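Local coordinates for TRNA nucleotidyl transferase-related protein (Thermotoga maritima, PDB 3H38) that probably adds the CCA end to tRNA, this chain being the magnesium-dependent nucleotidyltransferase part of a longer protein, at residues R306-L309 with I310-R314; I313-V316 with E317-P321; L26-F29 with G30-N34. All coordinates share one frame; numbering follows the deposited sequence.

How the interactions relate
Interactions 1 and 2 are successive turns of one helix, 309-328. Interaction 1 holds its first turn; interaction 2 starts at Ile313 and Arg314, where interaction 1 ends, and their centres lie 11 Å apart. Interaction 3 closes another helix, 17-32, on the opposite side of the chain's centre; its centre is 55 Å from that of interaction 1 and 63 Å from that of interaction 2. The nucleotide- and magnesium-binding sites lie away from the first two. Interaction 3 is closer to them: the Leu26 side chain lies about 9 Å from those of Asp57 and Asp99, which bind magnesium in this enzyme, although no metal is bound here.

Interaction 1. Residues R306-L309 with I310-R314; sequences RRNL and INEIR
The carbonyl O of Leu309 receives, from Ile313 N at 3.0 Å and with an N-H...O angle of 172°, the one bond passing between 306-309 and 310-314 that is not weak. A weak bond from Glu312 N reaches the same oxygen, so two amides of the next turn converge on it. This is the first turn of helix 309-328, entered from the loop that follows helix 293-302. One residue earlier, Asn308 O takes weak bonds from Asn311 N and Glu312 N.

On the outer side the two asparagine amides meet, their planes 81° apart. Asn311 ND2 gives a weak bond to Asn308 OD1, long at 3.4 Å but nearly straight at 174°. Glu312 bends back at chi2, bringing its carboxylate over the start of the turn. There Glu312 OE1 comes within 3.2 Å of Asn308 O, two acceptors that cannot bond to each other as such.

The apolar side is carried by Leu309 and Ile313, one turn apart. Leu309 CG swings opposite its own backbone N, and Ile313 CD1 comes obliquely against it at 4.0 Å. Tyr281 and His285 of helix 279-287 and Trp296 of helix 293-302 pack on Leu309, consistent with its burial. Farther round, Arg314 forms a salt bridge with Asp293 and a hydrogen bond to Tyr291 O. Its guanidinium is covered on one face by Ile310 CG1, which sits 3.6 Å above the plane, over the centre of the group.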
ATOM      1  N   ARG A 306       0.245  -2.484  16.305  1.00 40.00           N
ATOM      2  CA  ARG A 306       0.157  -3.524  17.295  1.00 33.41           C
ATOM      3  C   ARG A 306       1.036  -3.166  18.445  1.00 39.44           C
ATOM      4  O   ARG A 306       2.036  -2.549  18.272  1.00 43.28           O
ATOM      5  CB  ARG A 306       0.651  -4.818  16.737  1.00 30.80           C
ATOM      6  CG  ARG A 306      -0.076  -5.274  15.550  1.00 48.73           C
ATOM      7  CD  ARG A 306      -0.060  -6.760  15.371  1.00 58.73           C
ATOM      8  NE  ARG A 306      -1.189  -7.167  14.546  1.00 71.82           N
ATOM      9  CZ  ARG A 306      -1.618  -8.419  14.383  1.00 70.06           C
ATOM     10  NH1 ARG A 306      -1.014  -9.431  14.990  1.00 57.01           N
ATOM     11  NH2 ARG A 306      -2.656  -8.655  13.597  1.00 65.46           N
ATOM     12  N   ARG A 307       0.648  -3.543  19.643  1.00 41.21           N
ATOM     13  CA  ARG A 307       1.428  -3.160  20.814  1.00 50.37           C
ATOM     14  C   ARG A 307       2.785  -3.878  20.855  1.00 52.22           C
ATOM     15  O   ARG A 307       3.798  -3.293  21.231  1.00 56.10           O
ATOM     16  CB  ARG A 307       0.637  -3.429  22.107  1.00 65.07           C
ATOM     17  CG  ARG A 307      -0.614  -2.556  22.306  1.00 67.45           C
ATOM     18  CD  ARG A 307      -1.254  -2.765  23.685  1.00 71.81           C
ATOM     19  NE  ARG A 307      -0.384  -2.352  24.793  1.00 80.11           N
ATOM     20  CZ  ARG A 307      -0.373  -1.131  25.330  1.00 83.78           C
ATOM     21  NH1 ARG A 307      -1.187  -0.196  24.853  1.00 85.78           N
ATOM     22  NH2 ARG A 307       0.451  -0.840  26.340  1.00 77.46           N
ATOM     23  N   ASN A 308       2.795  -5.120  20.440  1.00 51.73           N
ATOM     24  CA  ASN A 308       3.969  -5.951  20.473  1.00 54.90           C
ATOM     25  C   ASN A 308       5.050  -5.542  19.507  1.00 47.78           C
ATOM     26  O   ASN A 308       6.119  -6.030  19.592  1.00 54.15           O
ATOM     27  CB  ASN A 308       3.575  -7.391  20.182  1.00 62.56           C
ATOM     28  CG  ASN A 308       4.056  -8.349  21.234  1.00 80.75           C
ATOM     29  OD1 ASN A 308       5.043  -9.059  21.050  1.00 89.57           O
ATOM     30  ND2 ASN A 308       3.366  -8.373  22.358  1.00 78.88           N
ATOM     31  N   LEU A 309       4.735  -4.692  18.552  1.00 40.28           N
ATOM     32  CA  LEU A 309       5.612  -4.401  17.427  1.00 41.70           C
ATOM     33  C   LEU A 309       6.962  -3.861  17.871  1.00 43.32           C
ATOM     34  O   LEU A 309       8.008  -4.196  17.281  1.00 37.70           O
ATOM     35  CB  LEU A 309       4.943  -3.418  16.449  1.00 40.23           C
ATOM     36  CG  LEU A 309       5.843  -2.939  15.308  1.00 38.60           C
ATOM     37  CD1 LEU A 309       6.149  -4.078  14.280  1.00 42.30           C
ATOM     38  CD2 LEU A 309       5.301  -1.677  14.647  1.00 29.21           C
ATOM     39  N   ILE A 310       6.936  -3.022  18.906  1.00 36.79           N
ATOM     40  CA  ILE A 310       8.163  -2.453  19.422  1.00 35.60           C
ATOM     41  C   ILE A 310       9.063  -3.571  19.966  1.00 43.89           C
ATOM     42  O   ILE A 310      10.275  -3.515  19.816  1.00 45.47           O
ATOM     43  CB  ILE A 310       7.910  -1.362  20.457  1.00 41.84           C
ATOM     44  CG1 ILE A 310       9.168  -0.500  20.633  1.00 42.53           C
ATOM     45  CG2 ILE A 310       7.437  -1.966  21.784  1.00 46.30           C
ATOM     46  CD1 ILE A 310       9.669   0.145  19.354  1.00 35.18           C
ATOM     47  N   ASN A 311       8.463  -4.610  20.538  1.00 46.56           N
ATOM     48  CA  ASN A 311       9.233  -5.761  21.001  1.00 48.98           C
ATOM     49  C   ASN A 311      10.030  -6.429  19.879  1.00 48.81           C
ATOM     50  O   ASN A 311      11.204  -6.769  20.075  1.00 51.55           O
ATOM     51  CB  ASN A 311       8.331  -6.810  21.663  1.00 49.25           C
ATOM     52  CG  ASN A 311       7.677  -6.309  22.927  1.00 55.12           C
ATOM     53  OD1 ASN A 311       8.275  -5.551  23.686  1.00 52.69           O
ATOM     54  ND2 ASN A 311       6.436  -6.736  23.164  1.00 55.25           N
ATOM     55  N   GLU A 312       9.380  -6.627  18.726  1.00 41.86           N
ATOM     56  CA  GLU A 312       9.949  -7.379  17.596  1.00 42.50           C
ATOM     57  C   GLU A 312      11.030  -6.597  16.879  1.00 45.47           C
ATOM     58  O   GLU A 312      12.052  -7.157  16.465  1.00 46.43           O
ATOM     59  CB  GLU A 312       8.867  -7.754  16.591  1.00 49.08           C
ATOM     60  CG  GLU A 312       7.749  -8.606  17.182  1.00 64.35           C
ATOM     61  CD  GLU A 312       6.379  -8.296  16.580  1.00 70.84           C
ATOM     62  OE1 GLU A 312       5.414  -8.162  17.361  1.00 72.31           O
ATOM     63  OE2 GLU A 312       6.269  -8.175  15.336  1.00 75.27           O
ATOM     64  N   ILE A 313      10.789  -5.301  16.730  1.00 45.25           N
ATOM     65  CA  ILE A 313      11.780  -4.391  16.187  1.00 45.35           C
ATOM     66  C   ILE A 313      13.019  -4.431  17.064  1.00 46.23           C
ATOM     67  O   ILE A 313      14.138  -4.579  16.576  1.00 52.20           O
ATOM     68  CB  ILE A 313      11.220  -2.953  16.114  1.00 41.84           C
ATOM     69  CG1 ILE A 313      10.195  -2.864  14.975  1.00 36.59           C
ATOM     70  CG2 ILE A 313      12.339  -1.933  15.949  1.00 34.85           C
ATOM     71  CD1 ILE A 313       9.565  -1.477  14.775  1.00 33.45           C
ATOM     72  N   ARG A 314      12.799  -4.330  18.368  1.00 44.49           N
ATOM     73  CA  ARG A 314      13.879  -4.281  19.332  1.00 41.79           C
ATOM     74  C   ARG A 314      14.682  -5.564  19.323  1.00 35.44           C
ATOM     75  O   ARG A 314      15.900  -5.537  19.471  1.00 34.95           O
ATOM     76  CB  ARG A 314      13.341  -3.963  20.726  1.00 44.98           C
ATOM     77  CG  ARG A 314      12.945  -2.509  20.835  1.00 45.50           C
ATOM     78  CD  ARG A 314      12.473  -2.126  22.214  1.00 47.97           C
ATOM     79  NE  ARG A 314      12.472  -0.671  22.354  1.00 56.49           N
ATOM     80  CZ  ARG A 314      11.735  -0.008  23.238  1.00 55.47           C
ATOM     81  NH1 ARG A 314      11.794   1.318  23.296  1.00 48.88           N
ATOM     82  NH2 ARG A 314      10.940  -0.674  24.064  1.00 58.36           N
TER

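Interaction 2. Residues I313-V316 with E317-P321; sequences IRHV and EKSAP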
ATOM      1  N   ILE A 313      10.789  -5.301  16.730  1.00 45.25           N
ATOM      2  CA  ILE A 313      11.780  -4.391  16.187  1.00 45.35           C
ATOM      3  C   ILE A 313      13.019  -4.431  17.064  1.00 46.23           C
ATOM      4  O   ILE A 313      14.138  -4.579  16.576  1.00 52.20           O
ATOM      5  CB  ILE A 313      11.220  -2.953  16.114  1.00 41.84           C
ATOM      6  CG1 ILE A 313      10.195  -2.864  14.975  1.00 36.59           C
ATOM      7  CG2 ILE A 313      12.339  -1.933  15.949  1.00 34.85           C
ATOM      8  CD1 ILE A 313       9.565  -1.477  14.775  1.00 33.45           C
ATOM      9  N   ARG A 314      12.799  -4.330  18.368  1.00 44.49           N
ATOM     10  CA  ARG A 314      13.879  -4.281  19.332  1.00 41.79           C
ATOM     11  C   ARG A 314      14.682  -5.564  19.323  1.00 35.44           C
ATOM     12  O   ARG A 314      15.900  -5.537  19.471  1.00 34.95           O
ATOM     13  CB  ARG A 314      13.341  -3.963  20.726  1.00 44.98           C
ATOM     14  CG  ARG A 314      12.945  -2.509  20.835  1.00 45.50           C
ATOM     15  CD  ARG A 314      12.473  -2.126  22.214  1.00 47.97           C
ATOM     16  NE  ARG A 314      12.472  -0.671  22.354  1.00 56.49           N
ATOM     17  CZ  ARG A 314      11.735  -0.008  23.238  1.00 55.47           C
ATOM     18  NH1 ARG A 314      11.794   1.318  23.296  1.00 48.88           N
ATOM     19  NH2 ARG A 314      10.940  -0.674  24.064  1.00 58.36           N
ATOM     20  N   HIS A 315      14.008  -6.689  19.126  1.00 37.31           N
ATOM     21  CA  HIS A 315      14.722  -7.949  18.996  1.00 35.51           C
ATOM     22  C   HIS A 315      15.723  -7.853  17.843  1.00 40.58           C
ATOM     23  O   HIS A 315      16.882  -8.216  17.995  1.00 42.74           O
ATOM     24  CB  HIS A 315      13.745  -9.115  18.803  1.00 39.60           C
ATOM     25  CG  HIS A 315      14.414 -10.448  18.619  1.00 48.00           C
ATOM     26  ND1 HIS A 315      15.343 -10.951  19.516  1.00 55.42           N
ATOM     27  CD2 HIS A 315      14.282 -11.394  17.660  1.00 41.15           C
ATOM     28  CE1 HIS A 315      15.753 -12.134  19.108  1.00 48.18           C
ATOM     29  NE2 HIS A 315      15.121 -12.434  17.985  1.00 46.56           N
ATOM     30  N   VAL A 316      15.288  -7.324  16.700  1.00 47.97           N
ATOM     31  CA  VAL A 316      16.165  -7.248  15.531  1.00 50.82           C
ATOM     32  C   VAL A 316      17.257  -6.206  15.739  1.00 50.61           C
ATOM     33  O   VAL A 316      18.438  -6.484  15.532  1.00 50.52           O
ATOM     34  CB  VAL A 316      15.366  -6.998  14.208  1.00 38.39           C
ATOM     35  CG1 VAL A 316      16.289  -6.782  13.007  1.00 30.16           C
ATOM     36  CG2 VAL A 316      14.438  -8.159  13.935  1.00 40.72           C
ATOM     37  N   GLU A 317      16.882  -5.012  16.182  1.00 49.98           N
ATOM     38  CA  GLU A 317      17.891  -3.975  16.357  1.00 51.02           C
ATOM     39  C   GLU A 317      18.947  -4.400  17.361  1.00 52.03           C
ATOM     40  O   GLU A 317      20.101  -4.009  17.247  1.00 55.69           O
ATOM     41  CB  GLU A 317      17.281  -2.620  16.727  1.00 53.21           C
ATOM     42  CG  GLU A 317      16.578  -2.585  18.067  1.00 60.85           C
ATOM     43  CD  GLU A 317      15.780  -1.305  18.275  1.00 68.82           C
ATOM     44  OE1 GLU A 317      14.920  -0.969  17.416  1.00 59.97           O
ATOM     45  OE2 GLU A 317      16.016  -0.635  19.308  1.00 76.70           O
ATOM     46  N   LYS A 318      18.561  -5.216  18.337  1.00 56.24           N
ATOM     47  CA  LYS A 318      19.507  -5.624  19.376  1.00 55.83           C
ATOM     48  C   LYS A 318      20.338  -6.828  18.950  1.00 55.76           C
ATOM     49  O   LYS A 318      21.532  -6.881  19.229  1.00 57.26           O
ATOM     50  CB  LYS A 318      18.795  -5.895  20.705  1.00 57.07           C
ATOM     51  CG  LYS A 318      18.299  -4.630  21.398  1.00 61.65           C
ATOM     52  CD  LYS A 318      17.512  -4.955  22.660  1.00 62.95           C
ATOM     53  CE  LYS A 318      17.034  -3.690  23.353  1.00 66.07           C
ATOM     54  NZ  LYS A 318      18.161  -2.833  23.830  1.00 68.87           N
ATOM     55  N   SER A 319      19.716  -7.776  18.254  1.00 57.01           N
ATOM     56  CA  SER A 319      20.414  -8.998  17.840  1.00 53.86           C
ATOM     57  C   SER A 319      21.097  -8.886  16.473  1.00 54.78           C
ATOM     58  O   SER A 319      21.808  -9.804  16.044  1.00 45.94           O
ATOM     59  CB  SER A 319      19.459 -10.194  17.837  1.00 51.98           C
ATOM     60  OG  SER A 319      18.693 -10.222  16.652  1.00 58.80           O
ATOM     61  N   ALA A 320      20.877  -7.769  15.785  1.00 58.85           N
ATOM     62  CA  ALA A 320      21.435  -7.587  14.445  1.00 58.21           C
ATOM     63  C   ALA A 320      22.971  -7.615  14.405  1.00 62.16           C
ATOM     64  O   ALA A 320      23.554  -8.355  13.613  1.00 66.18           O
ATOM     65  CB  ALA A 320      20.894  -6.313  13.790  1.00 51.80           C
ATOM     66  N   PRO A 321      23.633  -6.805  15.250  1.00 66.53           N
ATOM     67  CA  PRO A 321      25.104  -6.850  15.286  1.00 63.78           C
ATOM     68  C   PRO A 321      25.641  -8.269  15.522  1.00 66.85           C
ATOM     69  O   PRO A 321      26.611  -8.674  14.876  1.00 69.61           O
ATOM     70  CB  PRO A 321      25.450  -5.950  16.468  1.00 63.83           C
ATOM     71  CG  PRO A 321      24.283  -4.993  16.567  1.00 64.40           C
ATOM     72  CD  PRO A 321      23.081  -5.801  16.183  1.00 63.00           C
TER
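Regular i to i+4 bonding carries helix 309-328 through this segment: Glu317 N reaches Ile313 O at 2.8 Å with an N-H...O angle of 173°, Lys318 N and Ser319 N repeat the step to Arg314 O and His315 O, and Ala320 N closes on Val316 O with a weak bond. The helix kinks at Pro321, whose nitrogen makes no bond to the preceding turn.

His315 O is gripped twice by one residue. Ser319 OG donates to it at 3.0 Å from one face of the carbonyl plane, while Ser319 N comes from the opposite face. A chi1 of 81° places OG between the backbone N and carbonyl carbon of Ser319, turned back toward the preceding turn; the hydroxyl thus has a partner inside the helix. The same OG lies over one face of the His315 imidazole, 4.3 Å above the ring plane.

Glu317 folds back along the helix. Its chi1 of 65° sets Glu317 CG against the preceding turn, 3.3 Å from Arg314 O, and the extended chain beyond runs beside the Arg314 side chain, pointing the same way. The carboxylate rests by the aliphatic stem of the arginine, Glu317 OE2 3.9 Å from Arg314 CG, and Glu317 OE1 comes close to Ile313 CG2 at 3.1 Å. Arg314 NE is 4.7 Å from Glu317 OE2, too far for a salt bridge; the guanidinium binds Tyr291 O and Asp293, and Glu317 OE1 is hydrogen-bonded by Phe290 N.

Thr347, His350 and Phe351 of helix 345-352 cover Val316, and Phe351 also touches Ser319. The loop after helix 279-287 supplies Phe290, while His315 NE2 ties the helix to Leu339 O of helix 337-340.

Interaction 3. Residues L26-F29 with G30-N34; sequences LGKF and GDEVN
Lys28 and Glu32, one helical turn apart, form the exposed side of this contact: Lys28 NZ meets Glu32 OE1 at 3.2 Å in a salt bridge. The lysine approaches from the anti side of the carboxylate, 28° out of its plane, after bends at chi2 and chi3, and Lys28 CD also rests 3.3 Å from Glu32 OE1. Glu32 OE2 is hydrogen-bonded with Tyr70 OH, so the two carboxylate oxygens have separate partners.

The tight side is the buried Phe29, enclosed by Phe67, Ala71, Tyr70 and Phe74. At its ring edge Glu32 OE2 lies near the ring plane, 3.9 Å from Phe29 CD2.

The backbone here is the last turn of helix 17-32. Gly30 N bonds to Leu26 O at 2.9 Å, and Asp31 N bonds to Gly27 O with an N-H...O angle of 157°. A Schellman motif ends the helix: Asn34, at positive phi, is its C-prime residue, with Asn34 N on Asp31 O and Met35 N on Gly30 O.

Helix 64-72 packs against this end of the helix, its Tyr70 meeting the Phe29 ring edge-to-face, while Phe74, in the loop after that helix, meets the same ring at about 40°. Leu26 reaches the central sheet, touching Ile56 and Ile58 of strand 56-60 in the nucleotidyltransferase head.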
ATOM      1  N   LEU A  26     -25.856   4.407 -20.474  1.00 45.53           N
ATOM      2  CA  LEU A  26     -25.871   5.230 -19.280  1.00 40.74           C
ATOM      3  C   LEU A  26     -26.150   6.679 -19.663  1.00 43.14           C
ATOM      4  O   LEU A  26     -26.934   7.369 -18.990  1.00 49.92           O
ATOM      5  CB  LEU A  26     -24.566   5.102 -18.501  1.00 42.08           C
ATOM      6  CG  LEU A  26     -24.274   3.736 -17.863  1.00 46.37           C
ATOM      7  CD1 LEU A  26     -22.826   3.629 -17.414  1.00 37.28           C
ATOM      8  CD2 LEU A  26     -25.200   3.450 -16.697  1.00 44.17           C
ATOM      9  N   GLY A  27     -25.525   7.130 -20.748  1.00 31.80           N
ATOM     10  CA  GLY A  27     -25.732   8.483 -21.230  1.00 40.57           C
ATOM     11  C   GLY A  27     -27.207   8.650 -21.526  1.00 41.08           C
ATOM     12  O   GLY A  27     -27.846   9.612 -21.094  1.00 34.85           O
ATOM     13  N   LYS A  28     -27.727   7.679 -22.247  1.00 46.20           N
ATOM     14  CA  LYS A  28     -29.108   7.640 -22.655  1.00 47.61           C
ATOM     15  C   LYS A  28     -30.069   7.655 -21.491  1.00 48.10           C
ATOM     16  O   LYS A  28     -31.018   8.393 -21.547  1.00 47.93           O
ATOM     17  CB  LYS A  28     -29.358   6.439 -23.553  1.00 53.60           C
ATOM     18  CG  LYS A  28     -30.076   6.728 -24.837  1.00 62.70           C
ATOM     19  CD  LYS A  28     -31.562   6.914 -24.660  1.00 72.25           C
ATOM     20  CE  LYS A  28     -32.063   8.223 -25.303  1.00 73.58           C
ATOM     21  NZ  LYS A  28     -33.545   8.400 -25.361  1.00 63.04           N
ATOM     22  N   PHE A  29     -29.801   6.880 -20.437  1.00 34.00           N
ATOM     23  CA  PHE A  29     -30.589   6.951 -19.202  1.00 32.55           C
ATOM     24  C   PHE A  29     -30.516   8.345 -18.612  1.00 31.00           C
ATOM     25  O   PHE A  29     -31.479   8.817 -18.015  1.00 45.12           O
ATOM     26  CB  PHE A  29     -30.105   5.968 -18.134  1.00 44.58           C
ATOM     27  CG  PHE A  29     -30.138   4.535 -18.558  1.00 54.59           C
ATOM     28  CD1 PHE A  29     -29.380   3.588 -17.887  1.00 53.12           C
ATOM     29  CD2 PHE A  29     -30.914   4.129 -19.639  1.00 55.83           C
ATOM     30  CE1 PHE A  29     -29.403   2.259 -18.281  1.00 55.25           C
ATOM     31  CE2 PHE A  29     -30.939   2.803 -20.035  1.00 54.23           C
ATOM     32  CZ  PHE A  29     -30.181   1.869 -19.358  1.00 56.49           C
ATOM     33  N   GLY A  30     -29.365   8.998 -18.763  1.00 27.43           N
ATOM     34  CA  GLY A  30     -29.170  10.330 -18.213  1.00 28.80           C
ATOM     35  C   GLY A  30     -30.225  11.264 -18.777  1.00 40.12           C
ATOM     36  O   GLY A  30     -30.944  11.918 -18.030  1.00 43.93           O
ATOM     37  N   ASP A  31     -30.322  11.306 -20.102  1.00 38.36           N
ATOM     38  CA  ASP A  31     -31.305  12.128 -20.794  1.00 39.48           C
ATOM     39  C   ASP A  31     -32.737  11.785 -20.392  1.00 42.29           C
ATOM     40  O   ASP A  31     -33.577  12.669 -20.249  1.00 47.09           O
ATOM     41  CB  ASP A  31     -31.177  11.949 -22.303  1.00 42.88           C
ATOM     42  CG  ASP A  31     -30.001  12.700 -22.876  1.00 56.15           C
ATOM     43  OD1 ASP A  31     -29.263  13.314 -22.071  1.00 60.82           O
ATOM     44  OD2 ASP A  31     -29.821  12.683 -24.121  1.00 52.44           O
ATOM     45  N   GLU A  32     -33.009  10.501 -20.221  1.00 32.16           N
ATOM     46  CA  GLU A  32     -34.369  10.046 -19.983  1.00 46.70           C
ATOM     47  C   GLU A  32     -34.834  10.386 -18.579  1.00 56.62           C
ATOM     48  O   GLU A  32     -36.024  10.320 -18.287  1.00 63.33           O
ATOM     49  CB  GLU A  32     -34.488   8.547 -20.241  1.00 46.62           C
ATOM     50  CG  GLU A  32     -34.542   8.198 -21.725  1.00 41.39           C
ATOM     51  CD  GLU A  32     -34.322   6.718 -21.981  1.00 48.67           C
ATOM     52  OE1 GLU A  32     -34.397   6.305 -23.155  1.00 56.42           O
ATOM     53  OE2 GLU A  32     -34.063   5.967 -21.014  1.00 41.35           O
ATOM     54  N   VAL A  33     -33.889  10.750 -17.717  1.00 53.73           N
ATOM     55  CA  VAL A  33     -34.208  11.201 -16.369  1.00 46.83           C
ATOM     56  C   VAL A  33     -33.606  12.580 -16.124  1.00 43.28           C
ATOM     57  O   VAL A  33     -33.498  13.033 -14.992  1.00 31.78           O
ATOM     58  CB  VAL A  33     -33.697  10.215 -15.317  1.00 55.07           C
ATOM     59  CG1 VAL A  33     -34.441   8.901 -15.441  1.00 48.86           C
ATOM     60  CG2 VAL A  33     -32.183   9.998 -15.474  1.00 59.15           C
ATOM     61  N   ASN A  34     -33.206  13.244 -17.203  1.00 45.99           N
ATOM     62  CA  ASN A  34     -32.720  14.617 -17.106  1.00 52.85           C
ATOM     63  C   ASN A  34     -31.534  14.851 -16.167  1.00 45.97           C
ATOM     64  O   ASN A  34     -31.494  15.849 -15.452  1.00 48.70           O
ATOM     65  CB  ASN A  34     -33.869  15.560 -16.742  1.00 60.36           C
ATOM     66  CG  ASN A  34     -34.926  15.616 -17.820  1.00 68.16           C
ATOM     67  OD1 ASN A  34     -34.666  16.077 -18.937  1.00 72.74           O
ATOM     68  ND2 ASN A  34     -36.126  15.133 -17.499  1.00 68.25           N
TER